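PDB 4R6R: agglutinin alpha chain from Artocarpus integer, which binds D-galactose as a plant lectin, recognising the T-antigen disaccharide Gal-beta1,3-GalNAc and human IgA1. Local coordinates for residues I56-F60 with P61-I65; S18-K21 with E22-I25. All coordinates share one frame; numbering follows the deposited sequence.

How the contacts relate
Both contacts lie in the beta-prism fold of the jacalin family and reach the same antiparallel four-stranded sheet, in which strands 11-19 and 52-57 are neighbours. Contact 2 is the hairpin turn that leads out of strand 11-19 into strand 25-34. Contact 1, later in the chain, is the loop that leaves strand 52-57 for strand 65-75 and so passes to another sheet of the prism. Their centres are about 24 Å apart and their nearest atoms about 8 Å apart, without touching. Contact 2 lies nearer the sugar site: the side chain of A24 is about 8 Å from the bound 4-nitrophenyl galactoside and rests on V80 and W123, which line its pocket.

Contact 1. Residues I56-F60 with P61-I65; sequences ISLDF and PSEYI
S57 O and E63 OE1 are joined through water 1, which donates to both where strand 52-57 gives way to a loop. L58 follows with its isobutyl group lying across the E63 side chain at about a right angle, CD2 3.7 Å from E63 CD, while its CD1 reaches I65 CG1. D59 is tied to E63 by two bonds: D59 N donates to E63 OE1 at 2.9 Å and 169°, on the anti side of the carboxylate, and E63 N returns a bond to D59 O. The E63 chain suits this because it is extended, with CG trans to the backbone N (chi1 -177°), which carries the carboxylate back across the loop to D59 N and L58. F60 precedes a cis proline, and P61 CB lies 3.7 Å above the centre of the phenyl ring, a CH-pi contact that favours an aromatic residue before cis-proline. F60 also packs on a bound peptide of another chain, probably the beta chain, to which the P61 backbone is hydrogen-bonded. The loop passes from the sheet of strand 52-57 to that of strand 65-75: E63 OE2 is hydrogen-bonded to T88 and Y93, and L58 and I65 pack on I12 of strand 11-19 and T88 of strand 78-88.

Contact 2. Residues S18-K21 with E22-I25; sequences SYNK and ETAI
N20 OD1 accepts the backbone N-H of E22 (N to OD1 2.9 Å, 159°), with the donor lying in the carbonyl plane, and this closes an Asx turn inside the beta hairpin that links strands 11-19 and 25-34. Asparagine suits the place because its short amide can curl back onto the chain: CG lies trans to the backbone N (chi1 -174°), which turns OD1 toward the residues that follow. The main chain of N20 is bonded as well. Its carbonyl O accepts T23 N at 3.2 Å, the donor standing well above the carbonyl plane, and these four residues form a type I turn with K21 and E22 at its corners. Its own N donates to A24 O at 3.1 Å. T23 and A24 thus both face N20, a classic beta bulge that takes up the extra residue on the returning side.

K21 and E22 are long and charged and suit an exposed corner; the end of E22 leads away, while K21 rises alongside Y19, its CG in plane at the edge of the Y19 ring. T23 is smaller and sits against the asparagine: OG1 is 3.1 Å from N20 CB, the two side chains meeting at a slant. Within the bulge, T23 and the small A24 both touch V75, while T23 O receives a hydrogen bond from R82. Next to the bulge, Y19 and I25 form an antiparallel non-hydrogen-bonded pair whose side chains share a face of the sheet, and I25 CD1 touches Y19 CB at 4.0 Å.

Contact 1. Residues I56-F60 with P61-I65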
loop_
_atom_site.group_PDB
_atom_site.type_symbol
_atom_site.label_atom_id
_atom_site.label_comp_id
_atom_site.label_asym_id
_atom_site.label_seq_id
_atom_site.Cartn_x
_atom_site.Cartn_y
_atom_site.Cartn_z
ATOM N N ILE A 56 27.857 6.004 1.146
ATOM C CA ILE A 56 27.372 4.641 0.816
ATOM C C ILE A 56 26.608 4.824 -0.478
ATOM O O ILE A 56 25.449 5.254 -0.527
ATOM C CB ILE A 56 26.438 4.149 1.917
ATOM C CG1 ILE A 56 27.221 4.125 3.244
ATOM C CG2 ILE A 56 25.721 2.827 1.520
ATOM C CD1 ILE A 56 26.346 4.035 4.478
ATOM N N SER A 57 27.224 4.419 -1.561
ATOM C CA SER A 57 26.659 4.586 -2.871
ATOM C C SER A 57 26.077 3.264 -3.347
ATOM O O SER A 57 26.810 2.332 -3.681
ATOM C CB SER A 57 27.760 5.052 -3.886
ATOM O OG SER A 57 28.162 6.369 -3.573
ATOM N N LEU A 58 24.749 3.155 -3.391
ATOM C CA LEU A 58 24.132 1.875 -3.725
ATOM C C LEU A 58 23.970 1.745 -5.220
ATOM O O LEU A 58 23.713 2.735 -5.905
ATOM C CB LEU A 58 22.731 1.770 -3.146
ATOM C CG LEU A 58 22.750 1.954 -1.604
ATOM C CD1 LEU A 58 21.321 1.763 -1.046
ATOM C CD2 LEU A 58 23.681 0.929 -0.925
ATOM N N ASP A 59 24.029 0.497 -5.693
ATOM C CA ASP A 59 23.828 0.240 -7.129
ATOM C C ASP A 59 22.312 0.168 -7.389
ATOM O O ASP A 59 21.737 -0.890 -7.620
ATOM C CB ASP A 59 24.564 -1.081 -7.536
ATOM C CG ASP A 59 24.376 -1.419 -9.024
ATOM O OD1 ASP A 59 24.005 -0.507 -9.784
ATOM O OD2 ASP A 59 24.622 -2.584 -9.412
ATOM N N PHE A 60 21.636 1.318 -7.251
ATOM C CA PHE A 60 20.181 1.384 -7.412
ATOM C C PHE A 60 19.882 1.180 -8.914
ATOM O O PHE A 60 20.622 1.674 -9.788
ATOM C CB PHE A 60 19.698 2.734 -6.953
ATOM C CG PHE A 60 18.256 2.993 -7.222
ATOM C CD1 PHE A 60 17.259 2.634 -6.307
ATOM C CD2 PHE A 60 17.865 3.640 -8.401
ATOM C CE1 PHE A 60 15.930 2.813 -6.596
ATOM C CE2 PHE A 60 16.509 3.888 -8.644
ATOM C CZ PHE A 60 15.526 3.480 -7.740
ATOM N N PRO A 61 18.835 0.423 -9.248
ATOM C CA PRO A 61 17.847 -0.196 -8.370
ATOM C C PRO A 61 18.061 -1.646 -8.006
ATOM O O PRO A 61 17.267 -2.222 -7.260
ATOM C CB PRO A 61 16.545 -0.064 -9.197
ATOM C CG PRO A 61 17.084 -0.366 -10.594
ATOM C CD PRO A 61 18.378 0.422 -10.670
ATOM N N SER A 62 19.149 -2.270 -8.458
ATOM C CA SER A 62 19.288 -3.689 -8.126
ATOM C C SER A 62 19.731 -3.947 -6.702
ATOM O O SER A 62 19.438 -5.021 -6.133
ATOM C CB SER A 62 20.251 -4.365 -9.124
ATOM O OG SER A 62 21.563 -3.927 -8.940
ATOM N N GLU A 63 20.420 -2.945 -6.138
ATOM C CA GLU A 63 20.892 -3.000 -4.722
ATOM C C GLU A 63 19.971 -2.200 -3.792
ATOM O O GLU A 63 19.676 -1.075 -4.130
ATOM C CB GLU A 63 22.333 -2.482 -4.567
ATOM C CG GLU A 63 22.849 -2.605 -3.128
ATOM C CD GLU A 63 24.282 -2.183 -2.917
ATOM O OE1 GLU A 63 24.845 -1.502 -3.789
ATOM O OE2 GLU A 63 24.851 -2.540 -1.851
ATOM N N TYR A 64 19.507 -2.804 -2.693
ATOM C CA TYR A 64 18.634 -2.097 -1.781
ATOM C C TYR A 64 18.874 -2.631 -0.384
ATOM O O TYR A 64 19.278 -3.767 -0.158
ATOM C CB TYR A 64 17.134 -2.289 -2.182
ATOM C CG TYR A 64 16.733 -3.735 -2.288
ATOM C CD1 TYR A 64 16.302 -4.442 -1.185
ATOM C CD2 TYR A 64 16.894 -4.424 -3.511
ATOM C CE1 TYR A 64 15.971 -5.798 -1.278
ATOM C CE2 TYR A 64 16.573 -5.764 -3.605
ATOM C CZ TYR A 64 16.154 -6.434 -2.498
ATOM O OH TYR A 64 15.820 -7.767 -2.601
ATOM N N ILE A 65 18.562 -1.764 0.584
ATOM C CA ILE A 65 18.740 -2.085 2.033
ATOM C C ILE A 65 17.721 -3.166 2.469
ATOM O O ILE A 65 16.540 -3.040 2.192
ATOM C CB ILE A 65 18.639 -0.826 2.896
ATOM C CG1 ILE A 65 19.801 0.110 2.548
ATOM C CG2 ILE A 65 18.640 -1.193 4.396
ATOM C CD1 ILE A 65 19.526 1.566 2.970
HETATM O O HOH W 1 27.259 -0.515 -4.507
HETATM O O HOH W 2 21.307 -1.572 -10.602
#

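Contact 2. Residues S18-K21 with E22-I25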
loop_
_atom_site.group_PDB
_atom_site.type_symbol
_atom_site.label_atom_id
_atom_site.label_comp_id
_atom_site.label_asym_id
_atom_site.label_seq_id
_atom_site.Cartn_x
_atom_site.Cartn_y
_atom_site.Cartn_z
ATOM N N SER A 18 28.097 10.936 8.745
ATOM C CA SER A 18 29.392 11.062 9.407
ATOM C C SER A 18 29.293 10.439 10.761
ATOM O O SER A 18 28.219 10.284 11.331
ATOM C CB SER A 18 29.880 12.474 9.390
ATOM O OG SER A 18 29.151 13.261 10.339
ATOM N N TYR A 19 30.449 10.046 11.313
ATOM C CA TYR A 19 30.495 9.365 12.599
ATOM C C TYR A 19 31.818 9.561 13.267
ATOM O O TYR A 19 32.781 10.035 12.676
ATOM C CB TYR A 19 30.272 7.836 12.389
ATOM C CG TYR A 19 31.423 7.171 11.634
ATOM C CD1 TYR A 19 31.412 7.158 10.247
ATOM C CD2 TYR A 19 32.548 6.592 12.285
ATOM C CE1 TYR A 19 32.476 6.618 9.523
ATOM C CE2 TYR A 19 33.587 6.027 11.546
ATOM C CZ TYR A 19 33.497 6.034 10.171
ATOM O OH TYR A 19 34.539 5.480 9.387
ATOM N N ASN A 20 31.811 9.282 14.571
ATOM C CA ASN A 20 33.055 9.374 15.369
ATOM C C ASN A 20 33.177 8.020 16.079
ATOM O O ASN A 20 32.213 7.520 16.644
ATOM C CB ASN A 20 32.916 10.554 16.312
ATOM C CG ASN A 20 34.184 10.848 17.099
ATOM O OD1 ASN A 20 34.666 9.985 17.805
ATOM N ND2 ASN A 20 34.651 12.126 17.070
ATOM N N LYS A 21 34.395 7.430 16.022
ATOM C CA LYS A 21 34.630 6.139 16.575
ATOM C C LYS A 21 34.701 6.129 18.116
ATOM O O LYS A 21 34.831 5.071 18.692
ATOM C CB LYS A 21 35.954 5.595 15.993
ATOM C CG LYS A 21 35.943 5.435 14.468
ATOM C CD LYS A 21 37.343 4.954 14.050
ATOM C CE LYS A 21 37.330 4.663 12.527
ATOM N NZ LYS A 21 38.694 4.258 12.084
ATOM N N GLU A 22 34.545 7.291 18.753
ATOM C CA GLU A 22 34.446 7.339 20.185
ATOM C C GLU A 22 33.126 7.830 20.663
ATOM O O GLU A 22 32.857 7.724 21.882
ATOM C CB GLU A 22 35.557 8.164 20.846
ATOM C CG GLU A 22 36.952 7.584 20.529
ATOM C CD GLU A 22 38.072 8.229 21.311
ATOM O OE1 GLU A 22 37.757 9.165 22.085
ATOM O OE2 GLU A 22 39.261 7.857 21.114
ATOM N N THR A 23 32.247 8.305 19.761
ATOM C CA THR A 23 30.965 8.837 20.286
ATOM C C THR A 23 29.758 8.196 19.604
ATOM O O THR A 23 29.188 7.262 20.154
ATOM C CB THR A 23 30.913 10.371 20.207
ATOM O OG1 THR A 23 31.224 10.833 18.890
ATOM C CG2 THR A 23 31.990 10.992 21.177
ATOM N N ALA A 24 29.371 8.740 18.462
ATOM C CA ALA A 24 28.078 8.372 17.873
ATOM C C ALA A 24 28.014 8.890 16.413
ATOM O O ALA A 24 29.000 9.460 15.868
ATOM C CB ALA A 24 26.952 8.982 18.734
ATOM N N ILE A 25 26.828 8.693 15.803
ATOM C CA ILE A 25 26.562 9.241 14.482
ATOM C C ILE A 25 26.351 10.735 14.573
ATOM O O ILE A 25 25.702 11.255 15.514
ATOM C CB ILE A 25 25.288 8.556 13.877
ATOM C CG1 ILE A 25 25.455 7.033 13.897
ATOM C CG2 ILE A 25 24.886 9.172 12.526
ATOM C CD1 ILE A 25 26.539 6.574 12.909
#